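24-sterol C-methyltransferase (Haloferax volcanii, PDB 6F5Z) binds S-adenosyl-L-homocysteine and pairs with the activator Trm112, and is therefore probably the catalytic subunit of an S-adenosylmethionine-dependent methyltransferase holoenzyme. Local coordinates at residues R4-A9 and H155-M160; G70-V75 and F89-F94. All coordinates share one frame; numbering follows the deposited sequence.

Contact 1: R4-A9 and H155-M160. With SAH (S-adenosyl-L-homocysteine), chain G.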
ATOM      1  N   ARG B   4       4.953  16.794 -26.860  1.00 31.97           N
ATOM      2  CA  ARG B   4       5.217  16.035 -28.085  1.00 33.48           C
ATOM      3  C   ARG B   4       6.613  16.350 -28.640  1.00 38.17           C
ATOM      4  O   ARG B   4       7.261  15.425 -29.119  1.00 39.92           O
ATOM      5  CB  ARG B   4       4.090  16.130 -29.145  1.00 33.40           C
ATOM      6  CG  ARG B   4       4.033  17.373 -30.011  1.00 43.70           C
ATOM      7  CD  ARG B   4       3.035  17.175 -31.142  1.00 50.69           C
ATOM      8  NE  ARG B   4       3.423  16.075 -32.033  1.00 59.64           N
ATOM      9  CZ  ARG B   4       2.698  15.635 -33.058  1.00 73.18           C
ATOM     10  NH1 ARG B   4       3.134  14.626 -33.801  1.00 58.57           N
ATOM     11  NH2 ARG B   4       1.533  16.201 -33.350  1.00 58.47           N
ATOM     12  N   ASP B   5       7.126  17.594 -28.477  1.00 35.27           N
ATOM     13  CA  ASP B   5       8.486  17.931 -28.929  1.00 35.90           C
ATOM     14  C   ASP B   5       9.533  17.123 -28.148  1.00 38.35           C
ATOM     15  O   ASP B   5      10.419  16.514 -28.758  1.00 39.64           O
ATOM     16  CB  ASP B   5       8.778  19.434 -28.779  1.00 38.72           C
ATOM     17  CG  ASP B   5       8.193  20.331 -29.859  1.00 53.61           C
ATOM     18  OD1 ASP B   5       8.061  19.867 -31.016  1.00 54.04           O
ATOM     19  OD2 ASP B   5       7.895  21.511 -29.554  1.00 63.15           O
ATOM     20  N   GLU B   6       9.412  17.108 -26.804  1.00 32.71           N
ATOM     21  CA  GLU B   6      10.323  16.421 -25.888  1.00 31.11           C
ATOM     22  C   GLU B   6      10.267  14.902 -26.020  1.00 30.48           C
ATOM     23  O   GLU B   6      11.315  14.258 -25.910  1.00 29.80           O
ATOM     24  CB  GLU B   6      10.009  16.821 -24.435  1.00 32.99           C
ATOM     25  CG  GLU B   6      10.948  16.250 -23.374  1.00 40.48           C
ATOM     26  CD  GLU B   6      12.296  16.930 -23.205  1.00 59.93           C
ATOM     27  OE1 GLU B   6      12.381  18.165 -23.395  1.00 45.05           O
ATOM     28  OE2 GLU B   6      13.260  16.230 -22.825  1.00 52.56           O
ATOM     29  N   PHE B   7       9.057  14.316 -26.194  1.00 24.19           N
ATOM     30  CA  PHE B   7       8.971  12.861 -26.185  1.00 23.32           C
ATOM     31  C   PHE B   7       8.814  12.157 -27.541  1.00 28.88           C
ATOM     32  O   PHE B   7       8.815  10.926 -27.562  1.00 27.61           O
ATOM     33  CB  PHE B   7       7.857  12.421 -25.219  1.00 23.59           C
ATOM     34  CG  PHE B   7       8.254  12.743 -23.799  1.00 22.45           C
ATOM     35  CD1 PHE B   7       9.095  11.894 -23.087  1.00 25.02           C
ATOM     36  CD2 PHE B   7       7.824  13.914 -23.191  1.00 22.80           C
ATOM     37  CE1 PHE B   7       9.508  12.225 -21.785  1.00 24.55           C
ATOM     38  CE2 PHE B   7       8.209  14.223 -21.879  1.00 24.91           C
ATOM     39  CZ  PHE B   7       9.035  13.371 -21.189  1.00 23.60           C
ATOM     40  N   ASP B   8       8.745  12.875 -28.672  1.00 30.61           N
ATOM     41  CA  ASP B   8       8.620  12.164 -29.961  1.00 31.83           C
ATOM     42  C   ASP B   8       9.875  11.351 -30.297  1.00 34.58           C
ATOM     43  O   ASP B   8       9.750  10.229 -30.806  1.00 33.75           O
ATOM     44  CB  ASP B   8       8.198  13.100 -31.101  1.00 35.38           C
ATOM     45  CG  ASP B   8       6.718  13.508 -31.092  1.00 47.30           C
ATOM     46  OD1 ASP B   8       5.940  12.974 -30.237  1.00 44.59           O
ATOM     47  OD2 ASP B   8       6.335  14.376 -31.917  1.00 53.80           O
ATOM     48  N   ALA B   9      11.081  11.835 -29.893  1.00 30.09           N
ATOM     49  CA  ALA B   9      12.322  11.081 -30.105  1.00 29.76           C
ATOM     50  C   ALA B   9      12.338   9.828 -29.220  1.00 32.80           C
ATOM     51  O   ALA B   9      12.947   8.812 -29.571  1.00 34.55           O
ATOM     52  CB  ALA B   9      13.527  11.959 -29.800  1.00 31.03           C
ATOM     53  N   HIS B 155      19.201  17.960 -19.222  1.00 30.02           N
ATOM     54  CA  HIS B 155      19.003  17.511 -20.596  1.00 29.84           C
ATOM     55  C   HIS B 155      17.535  17.432 -20.986  1.00 31.30           C
ATOM     56  O   HIS B 155      17.201  16.878 -22.031  1.00 30.93           O
ATOM     57  CB  HIS B 155      19.744  16.198 -20.852  1.00 31.38           C
ATOM     58  CG  HIS B 155      19.207  15.034 -20.090  1.00 35.13           C
ATOM     59  ND1 HIS B 155      19.843  14.565 -18.955  1.00 37.48           N
ATOM     60  CD2 HIS B 155      18.144  14.239 -20.363  1.00 36.82           C
ATOM     61  CE1 HIS B 155      19.140  13.511 -18.563  1.00 36.75           C
ATOM     62  NE2 HIS B 155      18.092  13.293 -19.366  1.00 37.08           N
ATOM     63  N   ILE B 156      16.658  18.033 -20.166  1.00 25.41           N
ATOM     64  CA  ILE B 156      15.220  18.027 -20.405  1.00 25.20           C
ATOM     65  C   ILE B 156      14.715  19.459 -20.485  1.00 28.33           C
ATOM     66  O   ILE B 156      14.976  20.246 -19.575  1.00 28.28           O
ATOM     67  CB  ILE B 156      14.497  17.153 -19.315  1.00 26.97           C
ATOM     68  CG1 ILE B 156      14.887  15.644 -19.485  1.00 27.63           C
ATOM     69  CG2 ILE B 156      12.964  17.358 -19.354  1.00 26.07           C
ATOM     70  CD1 ILE B 156      14.620  14.717 -18.317  1.00 33.96           C
ATOM     71  N   SER B 157      14.005  19.797 -21.582  1.00 28.33           N
ATOM     72  CA  SER B 157      13.498  21.164 -21.827  1.00 29.06           C
ATOM     73  C   SER B 157      12.228  21.510 -21.056  1.00 33.68           C
ATOM     74  O   SER B 157      11.887  22.688 -20.954  1.00 36.46           O
ATOM     75  CB  SER B 157      13.312  21.430 -23.321  1.00 34.04           C
ATOM     76  OG  SER B 157      14.556  21.286 -23.993  1.00 45.26           O
ATOM     77  N   ILE B 158      11.532  20.500 -20.509  1.00 27.35           N
ATOM     78  CA  ILE B 158      10.316  20.698 -19.694  1.00 26.46           C
ATOM     79  C   ILE B 158      10.767  20.948 -18.242  1.00 27.10           C
ATOM     80  O   ILE B 158      11.689  20.282 -17.756  1.00 25.43           O
ATOM     81  CB  ILE B 158       9.430  19.417 -19.783  1.00 30.03           C
ATOM     82  CG1 ILE B 158       8.863  19.245 -21.197  1.00 31.72           C
ATOM     83  CG2 ILE B 158       8.302  19.383 -18.694  1.00 32.42           C
ATOM     84  CD1 ILE B 158       8.177  17.879 -21.420  1.00 42.05           C
ATOM     85  N   ASP B 159      10.094  21.862 -17.548  1.00 24.04           N
ATOM     86  CA  ASP B 159      10.355  22.154 -16.143  1.00 24.32           C
ATOM     87  C   ASP B 159       9.768  20.996 -15.332  1.00 27.20           C
ATOM     88  O   ASP B 159       8.543  20.788 -15.314  1.00 30.18           O
ATOM     89  CB  ASP B 159       9.680  23.466 -15.725  1.00 27.90           C
ATOM     90  CG  ASP B 159      10.179  24.693 -16.468  1.00 48.63           C
ATOM     91  OD1 ASP B 159      11.416  24.878 -16.550  1.00 49.32           O
ATOM     92  OD2 ASP B 159       9.328  25.495 -16.927  1.00 61.66           O
ATOM     93  N   MET B 160      10.652  20.248 -14.689  1.00 19.14           N
ATOM     94  CA  MET B 160      10.327  19.069 -13.884  0.50 16.91           C
ATOM     95  C   MET B 160      10.082  19.436 -12.401  1.00 21.96           C
ATOM     96  O   MET B 160      10.718  20.369 -11.883  1.00 21.93           O
ATOM     97  CB  MET B 160      11.492  18.070 -13.993  0.50 16.91           C
ATOM     98  CG  MET B 160      11.801  17.671 -15.442  0.50 16.93           C
ATOM     99  SD  MET B 160      13.447  16.928 -15.609  0.50 17.07           S
ATOM    100  CE  MET B 160      13.139  15.313 -14.890  0.50 12.95           C
TER
HETATM  101  N   SAH G 302       5.192   5.201 -18.314  1.00 16.14           N
HETATM  102  CA  SAH G 302       6.148   4.909 -19.415  1.00 16.51           C
HETATM  103  CB  SAH G 302       6.709   6.194 -20.144  1.00 16.79           C
HETATM  104  CG  SAH G 302       7.543   7.085 -19.228  1.00 16.66           C
HETATM  105  SD  SAH G 302       8.179   8.536 -20.146  1.00 18.64           S
HETATM  106  C   SAH G 302       7.344   4.048 -18.931  1.00 19.61           C
HETATM  107  O   SAH G 302       7.293   3.707 -17.672  1.00 18.62           O
HETATM  108  OXT SAH G 302       8.236   3.714 -19.676  1.00 19.41           O
HETATM  109  C5' SAH G 302       6.962   9.823 -19.780  1.00 18.81           C
HETATM  110  C4' SAH G 302       5.700   9.721 -20.617  1.00 17.68           C
HETATM  111  O4' SAH G 302       4.773  10.732 -20.144  1.00 19.14           O
HETATM  112  C3' SAH G 302       5.977  10.032 -22.093  1.00 20.44           C
HETATM  113  O3' SAH G 302       5.420   9.054 -22.972  1.00 21.78           O
HETATM  114  C2' SAH G 302       5.451  11.461 -22.263  1.00 20.64           C
HETATM  115  O2' SAH G 302       4.998  11.792 -23.574  1.00 20.81           O
HETATM  116  C1' SAH G 302       4.321  11.516 -21.236  1.00 19.36           C
HETATM  117  N9  SAH G 302       4.023  12.857 -20.729  1.00 18.34           N
HETATM  118  C8  SAH G 302       4.902  13.734 -20.141  1.00 20.31           C
HETATM  119  N7  SAH G 302       4.350  14.852 -19.734  1.00 20.60           N
HETATM  120  C5  SAH G 302       3.013  14.700 -20.071  1.00 19.08           C
HETATM  121  C6  SAH G 302       1.888  15.540 -19.911  1.00 22.20           C
HETATM  122  N6  SAH G 302       1.939  16.768 -19.376  1.00 24.79           N
HETATM  123  N1  SAH G 302       0.692  15.088 -20.366  1.00 20.34           N
HETATM  124  C2  SAH G 302       0.639  13.887 -20.960  1.00 17.90           C
HETATM  125  N3  SAH G 302       1.626  13.011 -21.167  1.00 18.96           N
HETATM  126  C4  SAH G 302       2.799  13.475 -20.689  1.00 17.93           C
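The carboxylate of Glu6, reaching out from helix 3-11, is met first by Ile156 of the loop 155-160. OE2 settles over the backbone here, 3.6 Å from Ile156 CA, and the methyl CG2 of the same isoleucine lies nearly as close, so that one carboxylate oxygen rests against carbon. The two side chains cross at about a right angle, and Ile156 also touches Tyr115, a residue that packs edge-to-face against Phe7. At Ser157 the other oxygen is used: the backbone N of Ser157 donates to OE1 of Glu6 over 2.9 Å. The amide approaches from the syn side but 33° out of the carboxylate plane, and the bond is moderately bent, with an N-H...O angle of 146°. Ser157 CB stands 3.4 Å from the same OE1. Glu6 reaches this amide with CG anti to the backbone N (chi1 -176°) and a bend at chi2 that swings the carboxylate across to the loop. The loop follows strand 134-140 of a Rossmann-like methyltransferase fold, and its meeting with the N-terminal helix brings together two elements distant in sequence beside the S-adenosyl-L-homocysteine pocket. Ile158 then turns to apolar contact. Its terminal methyl CD1 fits between the two helix residues, 3.7 Å from Glu6 CB and 3.7 Å from Phe7 CE2, the isoleucine chain running obliquely to Glu6 and roughly perpendicular to Phe7. The Phe7 ring is itself sandwiched: CG of Glu6 covers one face, offset toward the rim, while the ribose carbon C2' of the ligand sits 3.4 Å above the plane of the opposite face. Phe7 CB also comes within 3.4 Å of the ribose hydroxyl O2'.

Contact 2: G70-V75 and F89-F94. With SAH (S-adenosyl-L-homocysteine), chain G.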
ATOM      1  N   GLY B  70       0.686  12.606 -23.960  1.00 19.91           N
ATOM      2  CA  GLY B  70       0.674  13.872 -24.694  1.00 19.92           C
ATOM      3  C   GLY B  70       1.383  13.782 -26.041  1.00 26.42           C
ATOM      4  O   GLY B  70       1.363  14.750 -26.807  1.00 27.73           O
ATOM      5  N   SER B  71       2.057  12.647 -26.317  1.00 22.39           N
ATOM      6  CA  SER B  71       2.756  12.390 -27.577  1.00 21.67           C
ATOM      7  C   SER B  71       1.896  11.511 -28.492  1.00 24.84           C
ATOM      8  O   SER B  71       1.740  10.313 -28.216  1.00 23.12           O
ATOM      9  CB  SER B  71       4.115  11.737 -27.335  1.00 24.32           C
ATOM     10  OG  SER B  71       4.632  11.156 -28.526  1.00 23.83           O
ATOM     11  N   PRO B  72       1.381  12.052 -29.627  1.00 24.84           N
ATOM     12  CA  PRO B  72       0.589  11.209 -30.549  1.00 23.88           C
ATOM     13  C   PRO B  72       1.361  10.003 -31.083  1.00 26.41           C
ATOM     14  O   PRO B  72       0.772   8.929 -31.213  1.00 26.56           O
ATOM     15  CB  PRO B  72       0.186  12.183 -31.675  1.00 25.81           C
ATOM     16  CG  PRO B  72       0.266  13.549 -31.025  1.00 28.75           C
ATOM     17  CD  PRO B  72       1.433  13.451 -30.091  1.00 25.06           C
ATOM     18  N   GLU B  73       2.670  10.149 -31.337  1.00 24.32           N
ATOM     19  CA  GLU B  73       3.529   9.048 -31.814  1.00 25.30           C
ATOM     20  C   GLU B  73       3.625   7.936 -30.755  1.00 25.17           C
ATOM     21  O   GLU B  73       3.605   6.742 -31.076  1.00 25.10           O
ATOM     22  CB  GLU B  73       4.942   9.564 -32.153  1.00 28.07           C
ATOM     23  CG  GLU B  73       5.012  10.375 -33.442  1.00 43.87           C
ATOM     24  CD  GLU B  73       4.800  11.875 -33.340  1.00 73.06           C
ATOM     25  OE1 GLU B  73       5.374  12.599 -34.186  1.00 79.87           O
ATOM     26  OE2 GLU B  73       4.070  12.332 -32.428  1.00 57.24           O
ATOM     27  N   MET B  74       3.724   8.349 -29.472  1.00 21.84           N
ATOM     28  CA  MET B  74       3.807   7.398 -28.378  1.00 21.48           C
ATOM     29  C   MET B  74       2.551   6.510 -28.307  1.00 22.02           C
ATOM     30  O   MET B  74       2.693   5.281 -28.203  1.00 22.18           O
ATOM     31  CB  MET B  74       4.002   8.133 -27.046  1.00 23.81           C
ATOM     32  CG  MET B  74       4.573   7.281 -25.982  1.00 25.26           C
ATOM     33  SD  MET B  74       6.289   6.723 -26.212  1.00 25.48           S
ATOM     34  CE  MET B  74       7.225   8.227 -25.754  1.00 24.86           C
ATOM     35  N   VAL B  75       1.362   7.116 -28.369  1.00 20.80           N
ATOM     36  CA  VAL B  75       0.153   6.286 -28.274  1.00 21.16           C
ATOM     37  C   VAL B  75      -0.111   5.497 -29.562  1.00 22.90           C
ATOM     38  O   VAL B  75      -0.661   4.409 -29.466  1.00 21.83           O
ATOM     39  CB  VAL B  75      -1.106   6.985 -27.765  1.00 25.52           C
ATOM     40  CG1 VAL B  75      -1.070   7.108 -26.239  1.00 26.44           C
ATOM     41  CG2 VAL B  75      -1.303   8.339 -28.440  1.00 25.08           C
ATOM     42  N   PHE B  89      -6.074   3.794 -26.216  1.00 18.92           N
ATOM     43  CA  PHE B  89      -5.085   4.857 -26.102  1.00 18.04           C
ATOM     44  C   PHE B  89      -5.623   6.166 -26.615  1.00 21.39           C
ATOM     45  O   PHE B  89      -6.465   6.207 -27.526  1.00 21.67           O
ATOM     46  CB  PHE B  89      -3.788   4.446 -26.837  1.00 19.28           C
ATOM     47  CG  PHE B  89      -3.198   3.200 -26.220  1.00 19.44           C
ATOM     48  CD1 PHE B  89      -2.458   3.273 -25.038  1.00 19.98           C
ATOM     49  CD2 PHE B  89      -3.490   1.936 -26.741  1.00 20.98           C
ATOM     50  CE1 PHE B  89      -1.986   2.111 -24.411  1.00 20.71           C
ATOM     51  CE2 PHE B  89      -3.016   0.771 -26.114  1.00 22.35           C
ATOM     52  CZ  PHE B  89      -2.259   0.866 -24.961  1.00 20.55           C
ATOM     53  N   LEU B  90      -5.176   7.261 -26.000  1.00 18.82           N
ATOM     54  CA  LEU B  90      -5.662   8.596 -26.358  1.00 18.49           C
ATOM     55  C   LEU B  90      -4.583   9.629 -26.093  1.00 21.39           C
ATOM     56  O   LEU B  90      -3.686   9.432 -25.248  1.00 18.16           O
ATOM     57  CB  LEU B  90      -6.945   8.954 -25.556  1.00 19.90           C
ATOM     58  CG  LEU B  90      -6.799   9.095 -24.021  1.00 23.75           C
ATOM     59  CD1 LEU B  90      -7.753  10.134 -23.479  1.00 26.25           C
ATOM     60  CD2 LEU B  90      -7.042   7.767 -23.284  1.00 24.72           C
ATOM     61  N   VAL B  91      -4.666  10.718 -26.840  1.00 18.79           N
ATOM     62  CA  VAL B  91      -3.789  11.860 -26.624  1.00 17.58           C
ATOM     63  C   VAL B  91      -4.484  12.745 -25.592  1.00 19.91           C
ATOM     64  O   VAL B  91      -5.660  13.079 -25.727  1.00 20.46           O
ATOM     65  CB  VAL B  91      -3.485  12.647 -27.944  1.00 20.22           C
ATOM     66  CG1 VAL B  91      -2.360  13.672 -27.738  1.00 21.54           C
ATOM     67  CG2 VAL B  91      -3.096  11.681 -29.069  1.00 20.50           C
ATOM     68  N   GLY B  92      -3.745  13.157 -24.571  1.00 18.04           N
ATOM     69  CA  GLY B  92      -4.281  14.030 -23.557  1.00 18.75           C
ATOM     70  C   GLY B  92      -3.181  14.700 -22.762  1.00 19.42           C
ATOM     71  O   GLY B  92      -1.987  14.455 -23.016  1.00 19.09           O
ATOM     72  N   ASP B  93      -3.591  15.525 -21.793  1.00 18.70           N
ATOM     73  CA  ASP B  93      -2.635  16.253 -20.972  1.00 18.17           C
ATOM     74  C   ASP B  93      -2.983  16.110 -19.505  1.00 18.40           C
ATOM     75  O   ASP B  93      -4.151  16.149 -19.133  1.00 18.30           O
ATOM     76  CB  ASP B  93      -2.572  17.742 -21.380  1.00 19.96           C
ATOM     77  CG  ASP B  93      -1.467  18.485 -20.641  1.00 23.77           C
ATOM     78  OD1 ASP B  93      -0.285  18.266 -20.975  1.00 25.19           O
ATOM     79  OD2 ASP B  93      -1.782  19.187 -19.644  1.00 24.57           O
ATOM     80  N   PHE B  94      -1.942  16.017 -18.680  1.00 17.16           N
ATOM     81  CA  PHE B  94      -2.088  15.828 -17.249  1.00 16.86           C
ATOM     82  C   PHE B  94      -2.816  16.953 -16.541  1.00 20.33           C
ATOM     83  O   PHE B  94      -3.274  16.757 -15.415  1.00 19.47           O
ATOM     84  CB  PHE B  94      -0.719  15.662 -16.594  1.00 17.36           C
ATOM     85  CG  PHE B  94       0.063  14.439 -16.996  1.00 18.43           C
ATOM     86  CD1 PHE B  94      -0.556  13.376 -17.639  1.00 18.24           C
ATOM     87  CD2 PHE B  94       1.406  14.320 -16.665  1.00 18.82           C
ATOM     88  CE1 PHE B  94       0.173  12.262 -18.021  1.00 18.33           C
ATOM     89  CE2 PHE B  94       2.136  13.200 -17.034  1.00 19.39           C
ATOM     90  CZ  PHE B  94       1.508  12.163 -17.689  1.00 17.65           C
TER
HETATM   91  N   SAH G 302       5.192   5.201 -18.314  1.00 16.14           N
HETATM   92  CA  SAH G 302       6.148   4.909 -19.415  1.00 16.51           C
HETATM   93  CB  SAH G 302       6.709   6.194 -20.144  1.00 16.79           C
HETATM   94  CG  SAH G 302       7.543   7.085 -19.228  1.00 16.66           C
HETATM   95  SD  SAH G 302       8.179   8.536 -20.146  1.00 18.64           S
HETATM   96  C   SAH G 302       7.344   4.048 -18.931  1.00 19.61           C
HETATM   97  O   SAH G 302       7.293   3.707 -17.672  1.00 18.62           O
HETATM   98  OXT SAH G 302       8.236   3.714 -19.676  1.00 19.41           O
HETATM   99  C5' SAH G 302       6.962   9.823 -19.780  1.00 18.81           C
HETATM  100  C4' SAH G 302       5.700   9.721 -20.617  1.00 17.68           C
HETATM  101  O4' SAH G 302       4.773  10.732 -20.144  1.00 19.14           O
HETATM  102  C3' SAH G 302       5.977  10.032 -22.093  1.00 20.44           C
HETATM  103  O3' SAH G 302       5.420   9.054 -22.972  1.00 21.78           O
HETATM  104  C2' SAH G 302       5.451  11.461 -22.263  1.00 20.64           C
HETATM  105  O2' SAH G 302       4.998  11.792 -23.574  1.00 20.81           O
HETATM  106  C1' SAH G 302       4.321  11.516 -21.236  1.00 19.36           C
HETATM  107  N9  SAH G 302       4.023  12.857 -20.729  1.00 18.34           N
HETATM  108  C8  SAH G 302       4.902  13.734 -20.141  1.00 20.31           C
HETATM  109  N7  SAH G 302       4.350  14.852 -19.734  1.00 20.60           N
HETATM  110  C5  SAH G 302       3.013  14.700 -20.071  1.00 19.08           C
HETATM  111  C6  SAH G 302       1.888  15.540 -19.911  1.00 22.20           C
HETATM  112  N6  SAH G 302       1.939  16.768 -19.376  1.00 24.79           N
HETATM  113  N1  SAH G 302       0.692  15.088 -20.366  1.00 20.34           N
HETATM  114  C2  SAH G 302       0.639  13.887 -20.960  1.00 17.90           C
HETATM  115  N3  SAH G 302       1.626  13.011 -21.167  1.00 18.96           N
HETATM  116  C4  SAH G 302       2.799  13.475 -20.689  1.00 17.93           C
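Val75 of helix 72-80 packs on Phe89 and Val91 of strand 87-91 within a beta-alpha-beta unit of the Rossmann-like methyltransferase fold, whose first strand is 64-69. Its CB lies 3.8 Å from Phe89 CB, the two side chains sliding past each other in opposite directions. From there CG1, at chi1 -79°, reaches the backbone O of Leu90, while CG2 falls between the backbone N and the carbonyl carbon and meets Val91 CG2 at 3.8 Å. Val91 CG2 also touches Pro72 CA, and the backbone of Val91 is hydrogen-bonded to a neighbouring chain, the UPF0434 family protein. Where the segments converge, Gly70 CA makes a CH...O contact of 3.2 Å with Gly92 O; a CB on Gly70 would be crowded by adenine C2. Beyond the strand, Phe94 lays one ring face on the adenine, and its backbone N donates to N1 of the ligand over 3.3 Å. An alanine at Phe94 would remove the ring and is likely to leave that adenine face without its stacking partner, freer to tilt. The exocyclic N6 of the ligand donates a weak bond to Asp93 OD1, 3.1 Å long and bent to 132°.

Contact 1 is a surface contact and contact 2 a buried one, yet both touch the same ligand, the first at the ribose and the second mainly at the adenine. In 4-9 with 155-160 an amide-to-carboxylate hydrogen bond joins a loop to a helix, with a small apolar patch beside it; in 70-75 with 89-94, valines and a phenylalanine join helix to strand, and Asp93 and Phe94 hydrogen-bond the adenine. The two also meet directly: Arg4 NH1 forms a salt bridge with Glu73 OE2, and Asp8 OD1 lies 2.8 Å from Ser71 OG, a probable hydrogen bond tying helix 3-11 to the start of helix 72-80.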